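Acyl-[acyl-carrier-protein]--UDP-N-acetylglucosamine O-acyltransferase (Acinetobacter baumannii, PDB 4E6U) probably transfers a hydroxyacyl chain from acyl carrier protein to UDP-N-acetylglucosamine, the step that opens lipid A synthesis for the lipopolysaccharide of the outer membrane. Local coordinates at residues I64-S69 with I94-S99; G71-D76 with L100-V105; W85-N90 with N108-I113; N135-N140 with V153-N158. All blocks are in the same frame, centred on the assembly; numbering follows the deposited sequence. Where two conformers were deposited one is given.

Interaction 1: I64-S69 with I94-S99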
loop_
_atom_site.group_PDB
_atom_site.type_symbol
_atom_site.label_atom_id
_atom_site.label_comp_id
_atom_site.label_asym_id
_atom_site.label_seq_id
_atom_site.Cartn_x
_atom_site.Cartn_y
_atom_site.Cartn_z
ATOM N N ILE A 64 -7.217 -8.310 -17.132
ATOM C CA ILE A 64 -7.414 -8.155 -15.681
ATOM C C ILE A 64 -6.782 -9.350 -14.979
ATOM O O ILE A 64 -7.137 -10.502 -15.273
ATOM C CB ILE A 64 -8.901 -8.060 -15.311
ATOM C CG1 ILE A 64 -9.602 -6.972 -16.151
ATOM C CG2 ILE A 64 -9.055 -7.787 -13.807
ATOM C CD1 ILE A 64 -11.097 -6.770 -15.861
ATOM N N PHE A 65 -5.867 -9.073 -14.058
ATOM C CA PHE A 65 -5.071 -10.108 -13.397
ATOM C C PHE A 65 -5.681 -10.558 -12.067
ATOM O O PHE A 65 -6.621 -9.947 -11.515
ATOM C CB PHE A 65 -3.649 -9.590 -13.168
ATOM C CG PHE A 65 -2.813 -9.534 -14.417
ATOM C CD1 PHE A 65 -3.036 -8.552 -15.382
ATOM C CD2 PHE A 65 -1.789 -10.447 -14.609
ATOM C CE1 PHE A 65 -2.243 -8.484 -16.548
ATOM C CE2 PHE A 65 -1.000 -10.401 -15.773
ATOM C CZ PHE A 65 -1.232 -9.400 -16.741
ATOM N N GLN A 66 -5.152 -11.674 -11.580
ATOM C CA GLN A 66 -5.656 -12.304 -10.379
ATOM C C GLN A 66 -5.726 -11.361 -9.187
ATOM O O GLN A 66 -4.838 -10.500 -8.972
ATOM C CB GLN A 66 -4.775 -13.518 -10.012
ATOM C CG GLN A 66 -3.256 -13.249 -9.935
ATOM C CD GLN A 66 -2.499 -13.423 -11.246
ATOM O OE1 GLN A 66 -1.244 -13.399 -11.248
ATOM N NE2 GLN A 66 -3.196 -13.599 -12.317
ATOM N N PHE A 67 -6.784 -11.580 -8.406
ATOM C CA PHE A 67 -7.022 -10.889 -7.134
ATOM C C PHE A 67 -7.415 -9.429 -7.321
ATOM O O PHE A 67 -7.415 -8.656 -6.357
ATOM C CB PHE A 67 -5.818 -11.009 -6.179
ATOM C CG PHE A 67 -5.225 -12.398 -6.112
ATOM C CD1 PHE A 67 -6.016 -13.495 -5.754
ATOM C CD2 PHE A 67 -3.878 -12.600 -6.382
ATOM C CE1 PHE A 67 -5.446 -14.770 -5.686
ATOM C CE2 PHE A 67 -3.316 -13.881 -6.296
ATOM C CZ PHE A 67 -4.092 -14.950 -5.963
ATOM N N ALA A 68 -7.787 -9.059 -8.538
ATOM C CA ALA A 68 -8.429 -7.768 -8.732
ATOM C C ALA A 68 -9.898 -7.845 -8.349
ATOM O O ALA A 68 -10.606 -8.815 -8.663
ATOM C CB ALA A 68 -8.272 -7.339 -10.162
ATOM N N SER A 69 -10.356 -6.792 -7.676
ATOM C CA SER A 69 -11.752 -6.624 -7.296
ATOM C C SER A 69 -12.321 -5.500 -8.151
ATOM O O SER A 69 -11.974 -4.325 -7.969
ATOM C CB SER A 69 -11.838 -6.266 -5.817
ATOM O OG SER A 69 -13.176 -6.023 -5.436
ATOM N N ILE A 94 -5.200 -4.090 -15.936
ATOM C CA ILE A 94 -5.547 -3.975 -14.520
ATOM C C ILE A 94 -4.822 -5.097 -13.789
ATOM O O ILE A 94 -5.166 -6.275 -13.933
ATOM C CB ILE A 94 -7.077 -4.027 -14.329
ATOM C CG1 ILE A 94 -7.741 -2.833 -15.053
ATOM C CG2 ILE A 94 -7.439 -4.029 -12.842
ATOM C CD1 ILE A 94 -9.248 -2.907 -15.185
ATOM N N ARG A 95 -3.784 -4.732 -13.054
ATOM C CA ARG A 95 -2.901 -5.717 -12.451
ATOM C C ARG A 95 -3.436 -6.272 -11.125
ATOM O O ARG A 95 -4.519 -5.903 -10.630
ATOM C CB ARG A 95 -1.519 -5.095 -12.275
ATOM C CG ARG A 95 -0.846 -4.723 -13.620
ATOM C CD ARG A 95 -0.787 -5.924 -14.595
ATOM N NE ARG A 95 -0.097 -7.031 -13.945
ATOM C CZ ARG A 95 1.053 -7.577 -14.325
ATOM N NH1 ARG A 95 1.668 -7.200 -15.448
ATOM N NH2 ARG A 95 1.576 -8.546 -13.579
ATOM N N GLU A 96 -2.671 -7.199 -10.561
ATOM C CA GLU A 96 -3.098 -7.880 -9.339
ATOM C C GLU A 96 -3.481 -6.928 -8.234
ATOM O O GLU A 96 -2.850 -5.878 -8.061
ATOM C CB GLU A 96 -2.002 -8.810 -8.812
ATOM C CG GLU A 96 -1.487 -9.841 -9.836
ATOM C CD GLU A 96 -0.232 -9.380 -10.537
ATOM O OE1 GLU A 96 -0.296 -8.413 -11.340
ATOM O OE2 GLU A 96 0.832 -9.967 -10.277
ATOM N N HIS A 97 -4.501 -7.289 -7.465
ATOM C CA HIS A 97 -4.841 -6.591 -6.224
ATOM C C HIS A 97 -5.435 -5.205 -6.411
ATOM O O HIS A 97 -5.613 -4.483 -5.430
ATOM C CB HIS A 97 -3.644 -6.531 -5.242
ATOM C CG HIS A 97 -3.036 -7.871 -4.968
ATOM N ND1 HIS A 97 -1.726 -8.172 -5.277
ATOM C CD2 HIS A 97 -3.571 -9.001 -4.450
ATOM C CE1 HIS A 97 -1.473 -9.425 -4.928
ATOM N NE2 HIS A 97 -2.578 -9.954 -4.442
ATOM N N CYS A 98 -5.758 -4.827 -7.644
ATOM C CA CYS A 98 -6.485 -3.564 -7.825
ATOM C C CYS A 98 -7.878 -3.647 -7.256
ATOM O O CYS A 98 -8.446 -4.742 -7.085
ATOM C CB CYS A 98 -6.578 -3.181 -9.304
ATOM S SG CYS A 98 -4.990 -2.672 -10.011
ATOM N N SER A 99 -8.442 -2.485 -6.944
ATOM C CA SER A 99 -9.833 -2.416 -6.498
ATOM C C SER A 99 -10.470 -1.224 -7.185
ATOM O O SER A 99 -9.944 -0.106 -7.107
ATOM C CB SER A 99 -9.956 -2.342 -4.971
ATOM O OG SER A 99 -9.122 -1.329 -4.435
#
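Beside the F65 side chain, the carboxylate oxygen OE1 of E96 is gripped by two nitrogens of R95, NE at 3.0 Å and NH2 at 2.9 Å, both from the same face of the carboxylate. The segments form equivalent corners on successive coils of a left-handed parallel β-helix; each is a type II turn, F65 to A68 and R95 to C98, leading from one sheet to the next. This side-on grip, with a further bond from NH2 to V73 O of the second subunit, holds the guanidinium, which lies flat on the F65 ring. As evidence for a cation-pi stack, the planes differ by 9° and R95 CZ stands over the face, 3.8 Å from the centroid of the F65 ring. Although its first bond leads away from 64-69, the R95 chain folds back at chi2 (-54°) and chi3, laying CD against F65 as a CH-pi contact. H47 also stacks on F65.

Further round the turn, F67 and H97 run alongside each other with nearly parallel rings slid apart; they touch where F67 CB meets H97 CD2 at 3.5 Å and F67 CD2 comes to H97 NE2. At the trimer interface, H97 NE2 and E96 OE2 bond to F67 O and S69 OG of the second subunit. Where the chain enters the next sheet, S69 N donates to C98 O at 2.9 Å, with an N-H...O angle of 175°.

Interaction 2: G71-D76 with L100-V105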
loop_
_atom_site.group_PDB
_atom_site.type_symbol
_atom_site.label_atom_id
_atom_site.label_comp_id
_atom_site.label_asym_id
_atom_site.label_seq_id
_atom_site.Cartn_x
_atom_site.Cartn_y
_atom_site.Cartn_z
ATOM N N GLY A 71 -15.471 -3.478 -9.917
ATOM C CA GLY A 71 -16.920 -3.191 -9.880
ATOM C C GLY A 71 -17.576 -3.697 -8.617
ATOM O O GLY A 71 -18.640 -4.322 -8.648
ATOM N N GLU A 72 -16.917 -3.442 -7.494
ATOM C CA GLU A 72 -17.486 -3.737 -6.196
ATOM C C GLU A 72 -18.157 -2.484 -5.641
ATOM O O GLU A 72 -17.827 -1.371 -6.068
ATOM C CB GLU A 72 -16.379 -4.248 -5.250
ATOM C CG GLU A 72 -16.889 -4.800 -3.904
ATOM C CD GLU A 72 -18.038 -5.799 -4.093
ATOM O OE1 GLU A 72 -17.752 -6.982 -4.357
ATOM O OE2 GLU A 72 -19.235 -5.410 -4.019
ATOM N N VAL A 73 -19.086 -2.667 -4.706
ATOM C CA VAL A 73 -19.765 -1.541 -4.074
ATOM C C VAL A 73 -18.733 -0.630 -3.421
ATOM O O VAL A 73 -17.683 -1.062 -2.925
ATOM C CB VAL A 73 -20.810 -2.013 -3.028
ATOM C CG1 VAL A 73 -21.966 -2.744 -3.705
ATOM C CG2 VAL A 73 -20.176 -2.853 -1.911
ATOM N N CYS A 74 -19.036 0.648 -3.396
ATOM C CA CYS A 74 -18.079 1.604 -2.862
ATOM C C CYS A 74 -17.951 1.566 -1.340
ATOM O O CYS A 74 -18.683 0.855 -0.655
ATOM C CB CYS A 74 -18.412 3.005 -3.320
ATOM S SG CYS A 74 -19.807 3.695 -2.510
ATOM N N GLN A 75 -17.018 2.366 -0.843
ATOM C CA GLN A 75 -16.686 2.421 0.586
ATOM C C GLN A 75 -17.312 3.618 1.299
ATOM O O GLN A 75 -17.135 3.782 2.507
ATOM C CB GLN A 75 -15.165 2.472 0.746
ATOM C CG GLN A 75 -14.505 1.219 0.209
ATOM C CD GLN A 75 -13.018 1.196 0.452
ATOM O OE1 GLN A 75 -12.513 0.255 1.068
ATOM N NE2 GLN A 75 -12.295 2.196 -0.050
ATOM N N ASP A 76 -18.022 4.447 0.544
ATOM C CA ASP A 76 -18.692 5.634 1.087
ATOM C C ASP A 76 -19.789 5.210 2.055
ATOM O O ASP A 76 -20.690 4.452 1.691
ATOM C CB ASP A 76 -19.269 6.444 -0.080
ATOM C CG ASP A 76 -19.684 7.849 0.336
ATOM O OD1 ASP A 76 -20.100 8.024 1.511
ATOM O OD2 ASP A 76 -19.585 8.759 -0.514
ATOM N N LEU A 100 -11.544 -1.489 -7.918
ATOM C CA LEU A 100 -12.260 -0.466 -8.677
ATOM C C LEU A 100 -13.695 -0.495 -8.204
ATOM O O LEU A 100 -14.373 -1.519 -8.305
ATOM C CB LEU A 100 -12.184 -0.718 -10.189
ATOM C CG LEU A 100 -10.844 -0.383 -10.831
ATOM C CD1 LEU A 100 -9.914 -1.587 -10.746
ATOM C CD2 LEU A 100 -11.056 0.056 -12.284
ATOM N N HIS A 101 -14.172 0.624 -7.670
ATOM C CA HIS A 101 -15.488 0.647 -7.041
ATOM C C HIS A 101 -16.530 1.427 -7.819
ATOM O O HIS A 101 -16.197 2.369 -8.516
ATOM C CB HIS A 101 -15.395 1.171 -5.613
ATOM C CG HIS A 101 -14.711 0.222 -4.691
ATOM N ND1 HIS A 101 -14.306 0.576 -3.422
ATOM C CD2 HIS A 101 -14.330 -1.067 -4.872
ATOM C CE1 HIS A 101 -13.733 -0.470 -2.849
ATOM N NE2 HIS A 101 -13.745 -1.483 -3.701
ATOM N N ARG A 102 -17.775 0.986 -7.681
ATOM C CA ARG A 102 -18.908 1.591 -8.375
ATOM C C ARG A 102 -19.254 2.941 -7.762
ATOM O O ARG A 102 -18.750 3.311 -6.697
ATOM C CB ARG A 102 -20.090 0.627 -8.361
ATOM C CG ARG A 102 -19.727 -0.734 -8.989
ATOM C CD ARG A 102 -20.942 -1.562 -9.358
ATOM N NE ARG A 102 -21.904 -1.753 -8.265
ATOM C CZ ARG A 102 -22.038 -2.867 -7.539
ATOM N NH1 ARG A 102 -21.251 -3.919 -7.726
ATOM N NH2 ARG A 102 -22.986 -2.940 -6.610
ATOM N N GLY A 103 -20.106 3.693 -8.464
ATOM C CA GLY A 103 -20.406 5.072 -8.048
ATOM C C GLY A 103 -21.421 5.225 -6.933
ATOM O O GLY A 103 -21.841 4.262 -6.306
ATOM N N THR A 104 -21.799 6.481 -6.687
ATOM C CA THR A 104 -22.824 6.800 -5.694
ATOM C C THR A 104 -23.884 7.682 -6.340
ATOM O O THR A 104 -23.599 8.436 -7.272
ATOM C CB THR A 104 -22.257 7.533 -4.464
ATOM O OG1 THR A 104 -21.677 8.780 -4.870
ATOM C CG2 THR A 104 -21.201 6.677 -3.749
ATOM N N VAL A 105 -25.108 7.592 -5.825
ATOM C CA VAL A 105 -26.197 8.393 -6.393
ATOM C C VAL A 105 -26.044 9.884 -6.129
ATOM O O VAL A 105 -26.567 10.689 -6.891
ATOM C CB VAL A 105 -27.601 7.900 -5.982
ATOM C CG1 VAL A 105 -27.849 6.508 -6.560
ATOM C CG2 VAL A 105 -27.793 7.941 -4.466
HETATM O O HOH W 1 -20.938 -6.270 -5.991
HETATM O O HOH W 2 -21.254 1.712 -5.004
HETATM O O HOH W 3 -15.034 3.285 -2.906
HETATM O O HOH W 4 -21.088 10.291 -2.559
#
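G71 N donates to L100 O at 2.8 Å, and E72 N adds a second, longer bond to the same oxygen. Here the chain turns a corner of the left-handed parallel β-helix and departs on a long loop toward strand 85-88; a positive phi of 70° at G71 makes the bend. G71 O receives R102 NH1 at 2.8 Å, the nitrogen standing above the carbonyl plane. E72 continues the parallel pairing: its O accepts R102 N at 2.9 Å, while its CB packs on H101 CD2. The bend at E72 chi2 (49°) curls the carboxylate back; OE2 takes V73 N at 2.8 Å, and a water joins OE2 to R102 NH1.

V73 O sits over the centre of the H101 ring, 3.7 Å above its plane, and accepts R95 NH2 of the third subunit. C74 SG touches T104 CG2 at 3.5 Å, and a water links C74 N with G103 O. Q75 CG lies at the edge of H101, 3.6 Å from CE1; its amide, turned 75° to the ring, accepts V121 N of the third subunit through OE1. Another water joins Q75 N to H101 ND1, while H101 NE2 bonds to E96 OE2 of the third subunit. D76 OD1 accepts K78 N, and T104 OG1, also bonded to D128 OD2, stands 2.8 Å from a water shared with OD2 of one D76 conformer.

Interaction 3: W85-N90 with N108-I113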
loop_
_atom_site.group_PDB
_atom_site.type_symbol
_atom_site.label_atom_id
_atom_site.label_comp_id
_atom_site.label_asym_id
_atom_site.label_seq_id
_atom_site.Cartn_x
_atom_site.Cartn_y
_atom_site.Cartn_z
ATOM N N TRP A 85 -22.956 2.039 -10.990
ATOM C CA TRP A 85 -22.216 1.356 -12.046
ATOM C C TRP A 85 -20.731 1.679 -12.060
ATOM O O TRP A 85 -20.280 2.701 -11.520
ATOM C CB TRP A 85 -22.821 1.748 -13.405
ATOM C CG TRP A 85 -24.193 1.196 -13.586
ATOM C CD1 TRP A 85 -25.371 1.725 -13.109
ATOM C CD2 TRP A 85 -24.537 -0.008 -14.273
ATOM N NE1 TRP A 85 -26.421 0.913 -13.466
ATOM C CE2 TRP A 85 -25.942 -0.149 -14.187
ATOM C CE3 TRP A 85 -23.795 -0.972 -14.972
ATOM C CZ2 TRP A 85 -26.623 -1.237 -14.761
ATOM C CZ3 TRP A 85 -24.479 -2.060 -15.544
ATOM C CH2 TRP A 85 -25.876 -2.171 -15.428
ATOM N N LEU A 86 -20.000 0.788 -12.712
ATOM C CA LEU A 86 -18.635 1.003 -13.152
ATOM C C LEU A 86 -18.570 0.777 -14.654
ATOM O O LEU A 86 -19.121 -0.205 -15.152
ATOM C CB LEU A 86 -17.647 0.049 -12.440
ATOM C CG LEU A 86 -16.210 -0.028 -12.994
ATOM C CD1 LEU A 86 -15.491 1.297 -12.807
ATOM C CD2 LEU A 86 -15.436 -1.134 -12.279
ATOM N N GLU A 87 -17.880 1.668 -15.355
ATOM C CA GLU A 87 -17.560 1.472 -16.763
ATOM C C GLU A 87 -16.059 1.485 -16.984
ATOM O O GLU A 87 -15.354 2.343 -16.437
ATOM C CB GLU A 87 -18.229 2.577 -17.607
ATOM C CG GLU A 87 -19.722 2.390 -17.762
ATOM C CD GLU A 87 -20.417 3.549 -18.450
ATOM O OE1 GLU A 87 -19.753 4.556 -18.788
ATOM O OE2 GLU A 87 -21.650 3.436 -18.614
ATOM N N ILE A 88 -15.574 0.542 -17.780
ATOM C CA ILE A 88 -14.186 0.446 -18.169
ATOM C C ILE A 88 -14.167 0.397 -19.695
ATOM O O ILE A 88 -14.950 -0.358 -20.284
ATOM C CB ILE A 88 -13.566 -0.845 -17.578
ATOM C CG1 ILE A 88 -13.443 -0.722 -16.057
ATOM C CG2 ILE A 88 -12.218 -1.156 -18.201
ATOM C CD1 ILE A 88 -13.191 -2.063 -15.358
ATOM N N GLY A 89 -13.285 1.177 -20.314
ATOM C CA GLY A 89 -13.181 1.216 -21.787
ATOM C C GLY A 89 -12.388 0.055 -22.345
ATOM O O GLY A 89 -12.614 -1.110 -21.965
ATOM N N ASN A 90 -11.478 0.353 -23.264
ATOM C CA ASN A 90 -10.793 -0.672 -24.032
ATOM C C ASN A 90 -9.307 -0.681 -23.764
ATOM O O ASN A 90 -8.724 0.349 -23.440
ATOM C CB ASN A 90 -10.988 -0.396 -25.527
ATOM C CG ASN A 90 -12.423 -0.183 -25.887
ATOM O OD1 ASN A 90 -13.297 -0.955 -25.526
ATOM N ND2 ASN A 90 -12.680 0.900 -26.630
ATOM N N ASN A 108 -23.158 10.865 -9.830
ATOM C CA ASN A 108 -23.800 10.483 -11.089
ATOM C C ASN A 108 -23.916 8.959 -11.230
ATOM O O ASN A 108 -24.104 8.439 -12.336
ATOM C CB ASN A 108 -23.015 11.076 -12.272
ATOM C CG ASN A 108 -23.751 10.958 -13.607
ATOM O OD1 ASN A 108 -24.974 11.105 -13.676
ATOM N ND2 ASN A 108 -22.999 10.699 -14.671
ATOM N N ALA A 109 -23.772 8.256 -10.103
ATOM C CA ALA A 109 -24.001 6.799 -10.053
ATOM C C ALA A 109 -23.054 6.030 -10.975
ATOM O O ALA A 109 -23.383 4.949 -11.453
ATOM C CB ALA A 109 -25.477 6.477 -10.358
ATOM N N LEU A 110 -21.865 6.576 -11.193
ATOM C CA LEU A 110 -20.960 6.001 -12.195
ATOM C C LEU A 110 -19.501 6.299 -11.902
ATOM O O LEU A 110 -19.089 7.447 -11.750
ATOM C CB LEU A 110 -21.320 6.517 -13.598
ATOM C CG LEU A 110 -20.430 6.051 -14.754
ATOM C CD1 LEU A 110 -20.589 4.565 -14.986
ATOM C CD2 LEU A 110 -20.772 6.843 -16.029
ATOM N N THR A 111 -18.715 5.240 -11.805
ATOM C CA THR A 111 -17.273 5.346 -11.880
ATOM C C THR A 111 -16.891 4.975 -13.288
ATOM O O THR A 111 -17.427 3.992 -13.818
ATOM C CB THR A 111 -16.641 4.351 -10.914
ATOM O OG1 THR A 111 -17.163 4.580 -9.598
ATOM C CG2 THR A 111 -15.123 4.468 -10.912
ATOM N N LYS A 112 -16.001 5.750 -13.913
ATOM C CA LYS A 112 -15.677 5.551 -15.327
ATOM C C LYS A 112 -14.192 5.620 -15.559
ATOM O O LYS A 112 -13.536 6.558 -15.099
ATOM C CB LYS A 112 -16.409 6.576 -16.206
ATOM C CG LYS A 112 -16.168 6.396 -17.689
ATOM C CD LYS A 112 -17.168 7.209 -18.495
ATOM C CE LYS A 112 -16.994 6.971 -19.990
ATOM N NZ LYS A 112 -17.426 5.597 -20.417
ATOM N N ILE A 113 -13.648 4.609 -16.226
ATOM C CA ILE A 113 -12.264 4.616 -16.681
ATOM C C ILE A 113 -12.282 4.463 -18.203
ATOM O O ILE A 113 -13.096 3.689 -18.734
ATOM C CB ILE A 113 -11.373 3.522 -15.943
ATOM C CG1 ILE A 113 -10.981 2.340 -16.817
ATOM C CG2 ILE A 113 -11.915 3.182 -14.536
ATOM C CD1 ILE A 113 -9.822 1.513 -16.233
#
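Neighbouring strands of one parallel sheet of the left-handed β-helix, 85-88 and 110-113, meet here; their axes approach to 4.7 Å and diverge by only 10°. The backbone ladder passes from strand to strand in regular alternation: T111 N donates to W85 O at 3.0 Å, E87 N to T111 O at 2.8 Å, and I113 N to E87 O at 2.8 Å. W85 N extends the ladder to A109 O, although it lies above that carbonyl plane. Beyond the strands, G89 N makes a weak bond to I113 O.

The two faces differ in chemistry. On that of W85, E87, L110 and K112, L110 CD1 meets E87 CG at 3.6 Å, the two side chains crossing at about a right angle. In the conformer described, K112 NZ forms a salt bridge with E87 OE1 at 3.0 Å, approaching on the anti side but tilted out of the carboxylate plane; the bend at K112 chi4 (70°) turns NZ to it. Both residues have a second conformer, so this bridge may be only partly occupied. The face of L86, I88, T111 and I113 is buried and mostly apolar: L86 CD1 rests on T111 CG2 at 3.7 Å.

That inner face packs against V70 of strand 69-70 and L100 of strand 99-101. T111 OG1 bonds to H101 O, E87 OE2 is salt-bridged to R57 NH1, and strand 85-88 pairs on its other edge with strand 56-58, which places the contact mid-sheet.

Interaction 4: N135-N140 with V153-N158. With EDO (1,2-ethanediol), chain J.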
loop_
_atom_site.group_PDB
_atom_site.type_symbol
_atom_site.label_atom_id
_atom_site.label_comp_id
_atom_site.label_asym_id
_atom_site.label_seq_id
_atom_site.Cartn_x
_atom_site.Cartn_y
_atom_site.Cartn_z
ATOM N N ASN A 135 -3.300 6.638 -19.227
ATOM C CA ASN A 135 -2.720 6.958 -17.934
ATOM C C ASN A 135 -1.950 5.786 -17.349
ATOM O O ASN A 135 -2.213 4.635 -17.709
ATOM C CB ASN A 135 -3.815 7.367 -16.973
ATOM C CG ASN A 135 -4.598 8.560 -17.476
ATOM O OD1 ASN A 135 -4.035 9.655 -17.621
ATOM N ND2 ASN A 135 -5.880 8.372 -17.743
ATOM N N ILE A 136 -1.027 6.079 -16.451
ATOM C CA ILE A 136 -0.258 5.043 -15.761
ATOM C C ILE A 136 -0.354 5.323 -14.284
ATOM O O ILE A 136 0.029 6.402 -13.822
ATOM C CB ILE A 136 1.224 5.030 -16.174
ATOM C CG1 ILE A 136 1.376 4.712 -17.667
ATOM C CG2 ILE A 136 2.012 4.040 -15.277
ATOM C CD1 ILE A 136 2.793 4.885 -18.204
ATOM N N PHE A 137 -0.871 4.355 -13.533
ATOM C CA PHE A 137 -0.906 4.403 -12.074
ATOM C C PHE A 137 0.082 3.369 -11.581
ATOM O O PHE A 137 -0.110 2.170 -11.809
ATOM C CB PHE A 137 -2.299 4.071 -11.558
ATOM C CG PHE A 137 -3.377 4.957 -12.104
ATOM C CD1 PHE A 137 -3.753 6.112 -11.420
ATOM C CD2 PHE A 137 -3.985 4.660 -13.314
ATOM C CE1 PHE A 137 -4.742 6.931 -11.919
ATOM C CE2 PHE A 137 -4.982 5.458 -13.819
ATOM C CZ PHE A 137 -5.367 6.609 -13.121
ATOM N N ALA A 138 1.151 3.816 -10.942
ATOM C CA ALA A 138 2.147 2.898 -10.409
ATOM C C ALA A 138 1.631 2.181 -9.170
ATOM O O ALA A 138 0.521 2.419 -8.698
ATOM C CB ALA A 138 3.459 3.619 -10.133
ATOM N N ASN A 139 2.428 1.264 -8.658
ATOM C CA ASN A 139 1.960 0.406 -7.585
ATOM C C ASN A 139 1.416 1.161 -6.394
ATOM O O ASN A 139 1.967 2.196 -6.013
ATOM C CB ASN A 139 3.110 -0.484 -7.087
ATOM C CG ASN A 139 3.415 -1.602 -8.031
ATOM O OD1 ASN A 139 3.549 -1.385 -9.219
ATOM N ND2 ASN A 139 3.536 -2.830 -7.497
ATOM N N ASN A 140 0.371 0.633 -5.777
ATOM C CA ASN A 140 -0.135 1.152 -4.495
ATOM C C ASN A 140 -0.710 2.576 -4.546
ATOM O O ASN A 140 -0.789 3.256 -3.519
ATOM C CB ASN A 140 0.946 1.073 -3.393
ATOM C CG ASN A 140 1.401 -0.348 -3.091
ATOM O OD1 ASN A 140 0.622 -1.287 -3.135
ATOM N ND2 ASN A 140 2.667 -0.501 -2.775
ATOM N N VAL A 153 -1.552 10.938 -17.984
ATOM C CA VAL A 153 -1.072 11.258 -16.642
ATOM C C VAL A 153 -0.228 10.098 -16.105
ATOM O O VAL A 153 -0.522 8.932 -16.399
ATOM C CB VAL A 153 -2.263 11.495 -15.694
ATOM C CG1 VAL A 153 -1.800 11.772 -14.265
ATOM C CG2 VAL A 153 -3.143 12.650 -16.229
ATOM N N ILE A 154 0.807 10.406 -15.336
ATOM C CA ILE A 154 1.583 9.360 -14.666
ATOM C C ILE A 154 1.519 9.654 -13.190
ATOM O O ILE A 154 1.848 10.767 -12.749
ATOM C CB ILE A 154 3.042 9.308 -15.135
ATOM C CG1 ILE A 154 3.100 9.015 -16.637
ATOM C CG2 ILE A 154 3.862 8.277 -14.314
ATOM C CD1 ILE A 154 4.487 9.078 -17.248
ATOM N N VAL A 155 1.076 8.666 -12.419
ATOM C CA VAL A 155 1.023 8.792 -10.969
ATOM C C VAL A 155 2.037 7.839 -10.353
ATOM O O VAL A 155 1.925 6.618 -10.483
ATOM C CB VAL A 155 -0.376 8.520 -10.401
ATOM C CG1 VAL A 155 -0.408 8.812 -8.890
ATOM C CG2 VAL A 155 -1.446 9.339 -11.156
ATOM N N GLY A 156 3.050 8.394 -9.699
ATOM C CA GLY A 156 4.118 7.590 -9.118
ATOM C C GLY A 156 3.649 6.730 -7.955
ATOM O O GLY A 156 2.643 7.002 -7.307
ATOM N N GLY A 157 4.421 5.688 -7.690
ATOM C CA GLY A 157 4.013 4.652 -6.751
ATOM C C GLY A 157 3.774 5.157 -5.352
ATOM O O GLY A 157 4.464 6.070 -4.871
ATOM N N ASN A 158 2.802 4.555 -4.694
ATOM C CA ASN A 158 2.497 4.826 -3.305
ATOM C C ASN A 158 2.014 6.263 -3.063
ATOM O O ASN A 158 2.206 6.838 -1.983
ATOM C CB ASN A 158 3.688 4.493 -2.403
ATOM C CG ASN A 158 3.262 4.286 -0.987
ATOM O OD1 ASN A 158 2.120 3.909 -0.728
ATOM N ND2 ASN A 158 4.166 4.552 -0.048
HETATM C C1 EDO J . 6.864 -0.494 -9.236
HETATM O O1 EDO J . 5.886 0.433 -9.737
HETATM C C2 EDO J . 6.889 -0.480 -7.710
HETATM O O2 EDO J . 6.262 0.715 -7.226
HETATM O O HOH W 5 -0.717 4.075 -1.063
#
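The tight end of the contact begins where N135 OD1 takes V153 N at 2.8 Å, the donor lying in the amide's carbonyl plane, on a lone pair. Carrying CG beside its own backbone N (chi1 -59°), N135 swings the amide across to the next coil, and OD1 also lies against V153 CB. The other end of the amide is held too, ND2 donating to G150 O. From there the backbones pair closely: V155 N meets I136 O at 2.9 Å and A138 N meets V155 O at 2.9 Å, both nearly straight. On the buried face V155 CG2 comes to F137 CD1 at 4.0 Å, obliquely to the ring.

These are consecutive coils of the left-handed parallel β-helix, stepping from strands 136-137 and 154-155 into stacked corners. N140 and N158 turn those corners with positive phi values of 65° and 64°, and N158 N bonds to N139 O at 2.8 Å. A138 CB is wedged against G157 N at 3.3 Å. The corner faces the other subunits, N158 making weak bonds to N158 of both; a water lies within bonding distance of N140 O and N158 OD1, though it cannot serve all its acceptors at once.

The partly exposed face is looser. I136 and I154 lie with CD1 of the first 4.4 Å from CG1 of the second, and L77 of the second subunit packs on I136. Past A138, N139 OD1 accepts a hydrogen bond from O1 of an ethanediol, probably from the crystallisation liquor, and another from NE2 of Q75 of the second subunit.

How the interactions relate
All four contacts join neighbouring coils of one β-helix. Interactions 1 and 4 occupy the same sheet and corner on different coils, interaction 2 the next face and its departing loop, interaction 3 the remaining sheet. Interactions 1 and 2, both buried, run on along the same two coils, S69 O being probably hydrogen-bonded to L100 N at 2.9 Å. Both bond to other subunits, interaction 1 through R95, E96, H97, F67 O and S69, interaction 2 through H101, Q75 and backbone carbonyls; the partly buried interaction 4 does so through asparagines. Interaction 3 touches no other chain; its ladder is the most regular, its inner face apolar and its outer one charged, and I88 CD1 meets I94 CD1 of interaction 1.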